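Local coordinates for UDP-L-Rhamnose Synthase (PDB 7JID), which binds NADP and UDP-rhamnose and probably makes the sugar nucleotide in the last, NADPH-dependent step of its synthesis, at residues 185-190 / 223-228. Sequence-based numbering, arbitrary orientation.
Sequences ICSIPN and SHNEIL. With AWU ([[(2~{R},3~{S},4~{R},5~{R})-5-[2,4-bis(oxidanylidene)pyrimidin-1-yl]-3,4-bis(oxidanyl)oxolan-2-yl]methoxy-oxidanyl-phosphoryl] [(2~{R},3~{R},4~{R},5~{R},6~{S})-6-methyl-3,4,5-tris(oxidanyl)oxan-2-yl] hydrogen phosphate), chain C.
Ser187 OG takes the backbone N-H of Asn225 at 2.9 Å (154°), so the loop 185-190 supplies a hydroxyl to the first turn of helix 224-234. With OG anti to the backbone N (chi1 -174°), the hydroxyl lies against Ser223 CB. Ser223 is the N-cap and forms a capping box with Glu226: its OG accepts from Glu226 N at 3.0 Å, while Ser223 N-H points to the anti lone pair of Glu226 OE1. Beside this cap the His224 ring lies against the loop, with Cys186 O 3.2 Å above the ring plane and over its centre. This helix start and loop line the uridine end of the UDP-rhamnose pocket, in a protein whose six-stranded parallel sheet has the Rossmann-type strand order. His224 NE2 and ribose O3C of the ligand are hydrogen-bonded at 2.8 Å, and Cys186 N donates nearly straight (168°) to uracil O2 at 2.9 Å. Phe175 of helix 175-181 also meets the His224 ring. Ile185 CG2 packs on His224 CB at 3.5 Å, and Ile185 CG1 meets Leu228 CD1 tip to tip at 3.7 Å. In the Asn225 amide, alongside Ser187 CB, OD1 accepts from Trp241 NE1 and Asn243 ND2.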
loop_
_atom_site.group_PDB
_atom_site.type_symbol
_atom_site.label_atom_id
_atom_site.label_comp_id
_atom_site.label_asym_id
_atom_site.label_seq_id
_atom_site.Cartn_x
_atom_site.Cartn_y
_atom_site.Cartn_z
ATOM N N ILE A 185 16.536 -25.994 11.113
ATOM C CA ILE A 185 16.129 -24.865 11.990
ATOM C C ILE A 185 17.169 -23.776 11.831
ATOM O O ILE A 185 18.350 -24.027 12.076
ATOM C CB ILE A 185 16.027 -25.352 13.443
ATOM C CG1 ILE A 185 14.967 -26.455 13.596
ATOM C CG2 ILE A 185 15.792 -24.182 14.374
ATOM C CD1 ILE A 185 13.554 -26.062 13.260
ATOM N N CYS A 186 16.704 -22.576 11.476
ATOM C CA CYS A 186 17.526 -21.362 11.505
ATOM C C CYS A 186 17.334 -20.732 12.878
ATOM O O CYS A 186 16.297 -20.073 13.067
ATOM C CB CYS A 186 17.184 -20.430 10.352
ATOM S SG CYS A 186 18.236 -18.983 10.339
ATOM N N SER A 187 18.223 -21.030 13.844
ATOM C CA SER A 187 18.018 -20.573 15.243
ATOM C C SER A 187 18.527 -19.137 15.413
ATOM O O SER A 187 19.742 -18.867 15.354
ATOM C CB SER A 187 18.627 -21.506 16.274
ATOM O OG SER A 187 18.315 -21.134 17.611
ATOM N N ILE A 188 17.639 -18.219 15.758
ATOM C CA ILE A 188 18.005 -16.795 15.963
ATOM C C ILE A 188 17.152 -16.259 17.114
ATOM O O ILE A 188 15.942 -16.451 17.108
ATOM C CB ILE A 188 17.802 -15.958 14.673
ATOM C CG1 ILE A 188 18.668 -16.437 13.485
ATOM C CG2 ILE A 188 18.059 -14.484 14.963
ATOM C CD1 ILE A 188 18.369 -15.745 12.165
ATOM N N PRO A 189 17.746 -15.547 18.102
ATOM C CA PRO A 189 16.962 -14.936 19.189
ATOM C C PRO A 189 15.945 -13.940 18.613
ATOM O O PRO A 189 16.298 -13.089 17.804
ATOM C CB PRO A 189 18.004 -14.270 20.091
ATOM C CG PRO A 189 19.271 -15.047 19.797
ATOM C CD PRO A 189 19.186 -15.348 18.325
ATOM N N ASN A 190 14.733 -13.958 19.152
ATOM C CA ASN A 190 13.637 -13.142 18.604
ATOM C C ASN A 190 12.602 -12.809 19.672
ATOM O O ASN A 190 12.445 -13.603 20.644
ATOM C CB ASN A 190 12.903 -13.949 17.541
ATOM C CG ASN A 190 13.432 -13.702 16.155
ATOM O OD1 ASN A 190 13.128 -12.668 15.560
ATOM N ND2 ASN A 190 14.202 -14.675 15.631
ATOM N N SER A 223 15.307 -18.095 21.356
ATOM C CA SER A 223 15.694 -18.686 20.053
ATOM C C SER A 223 14.937 -19.972 19.810
ATOM O O SER A 223 14.456 -20.608 20.749
ATOM C CB SER A 223 17.164 -18.954 19.944
ATOM O OG SER A 223 17.505 -20.012 20.809
ATOM N N HIS A 224 14.953 -20.371 18.563
ATOM C CA HIS A 224 14.385 -21.673 18.134
ATOM C C HIS A 224 15.088 -22.773 18.939
ATOM O O HIS A 224 14.426 -23.706 19.389
ATOM C CB HIS A 224 14.575 -21.856 16.637
ATOM C CG HIS A 224 14.148 -20.721 15.769
ATOM N ND1 HIS A 224 14.643 -19.423 15.926
ATOM C CD2 HIS A 224 13.305 -20.682 14.724
ATOM C CE1 HIS A 224 14.119 -18.655 14.982
ATOM N NE2 HIS A 224 13.288 -19.391 14.264
ATOM N N ASN A 225 16.408 -22.694 19.063
ATOM C CA ASN A 225 17.141 -23.734 19.802
ATOM C C ASN A 225 16.697 -23.765 21.249
ATOM O O ASN A 225 16.584 -24.868 21.800
ATOM C CB ASN A 225 18.640 -23.532 19.673
ATOM C CG ASN A 225 19.208 -23.987 18.352
ATOM O OD1 ASN A 225 18.518 -24.548 17.506
ATOM N ND2 ASN A 225 20.478 -23.665 18.172
ATOM N N GLU A 226 16.471 -22.617 21.883
ATOM C CA GLU A 226 16.058 -22.649 23.310
ATOM C C GLU A 226 14.690 -23.339 23.431
ATOM O O GLU A 226 14.480 -24.130 24.370
ATOM C CB GLU A 226 15.965 -21.264 23.939
ATOM C CG GLU A 226 17.292 -20.626 24.248
ATOM C CD GLU A 226 17.127 -19.181 24.643
ATOM O OE1 GLU A 226 16.687 -18.437 23.791
ATOM O OE2 GLU A 226 17.440 -18.817 25.786
ATOM N N ILE A 227 13.768 -23.072 22.498
ATOM C CA ILE A 227 12.408 -23.664 22.504
ATOM C C ILE A 227 12.505 -25.174 22.273
ATOM O O ILE A 227 11.932 -25.924 23.087
ATOM C CB ILE A 227 11.488 -23.024 21.450
ATOM C CG1 ILE A 227 11.224 -21.566 21.797
ATOM C CG2 ILE A 227 10.184 -23.832 21.357
ATOM C CD1 ILE A 227 10.635 -20.825 20.644
ATOM N N LEU A 228 13.273 -25.613 21.290
ATOM C CA LEU A 228 13.342 -27.062 20.987
ATOM C C LEU A 228 14.036 -27.741 22.169
ATOM O O LEU A 228 13.669 -28.848 22.461
ATOM C CB LEU A 228 14.059 -27.301 19.660
ATOM C CG LEU A 228 13.237 -26.823 18.472
ATOM C CD1 LEU A 228 14.096 -26.720 17.229
ATOM C CD2 LEU A 228 12.017 -27.712 18.253
HETATM P PA AWU C . 7.606 -19.373 8.738
HETATM O O1A AWU C . 8.075 -19.234 7.339
HETATM O O2A AWU C . 6.932 -20.672 9.148
HETATM O O3A AWU C . 6.461 -18.336 9.257
HETATM P PB AWU C . 6.138 -16.836 8.653
HETATM O O1B AWU C . 7.368 -15.906 8.517
HETATM O O2B AWU C . 5.197 -17.007 7.440
HETATM O O3B AWU C . 5.325 -16.291 9.919
HETATM C "C5'" AWU C . 3.100 -13.440 10.163
HETATM O "O5'" AWU C . 3.600 -14.762 10.108
HETATM C "C4'" AWU C . 3.512 -12.794 11.475
HETATM O "O4'" AWU C . 3.176 -11.389 11.507
HETATM C "C3'" AWU C . 4.992 -12.927 11.630
HETATM O "O3'" AWU C . 5.314 -12.598 12.956
HETATM C "C2'" AWU C . 5.489 -14.357 11.441
HETATM C "C1'" AWU C . 4.943 -14.974 10.231
HETATM N N1 AWU C . 12.209 -21.571 9.706
HETATM C C2 AWU C . 13.192 -22.523 9.912
HETATM O O2 AWU C . 13.851 -22.519 10.972
HETATM N N3 AWU C . 13.319 -23.536 8.997
HETATM C C4 AWU C . 12.619 -23.544 7.832
HETATM O O4 AWU C . 12.783 -24.545 7.040
HETATM C C5 AWU C . 11.616 -22.595 7.635
HETATM C C6 AWU C . 11.484 -21.539 8.531
HETATM C C1C AWU C . 12.017 -20.462 10.684
HETATM C C2C AWU C . 11.956 -19.044 10.115
HETATM C C3C AWU C . 11.077 -18.321 11.167
HETATM C C4C AWU C . 10.173 -19.428 11.605
HETATM C C5C AWU C . 8.746 -19.337 11.109
HETATM C "C6'" AWU C . 1.586 -13.595 10.035
HETATM O "O2'" AWU C . 4.961 -15.137 12.493
HETATM O O2C AWU C . 13.259 -18.518 10.078
HETATM O O3C AWU C . 11.844 -17.956 12.300
HETATM O O4C AWU C . 10.681 -20.656 11.102
HETATM O O5C AWU C . 8.825 -19.117 9.682
#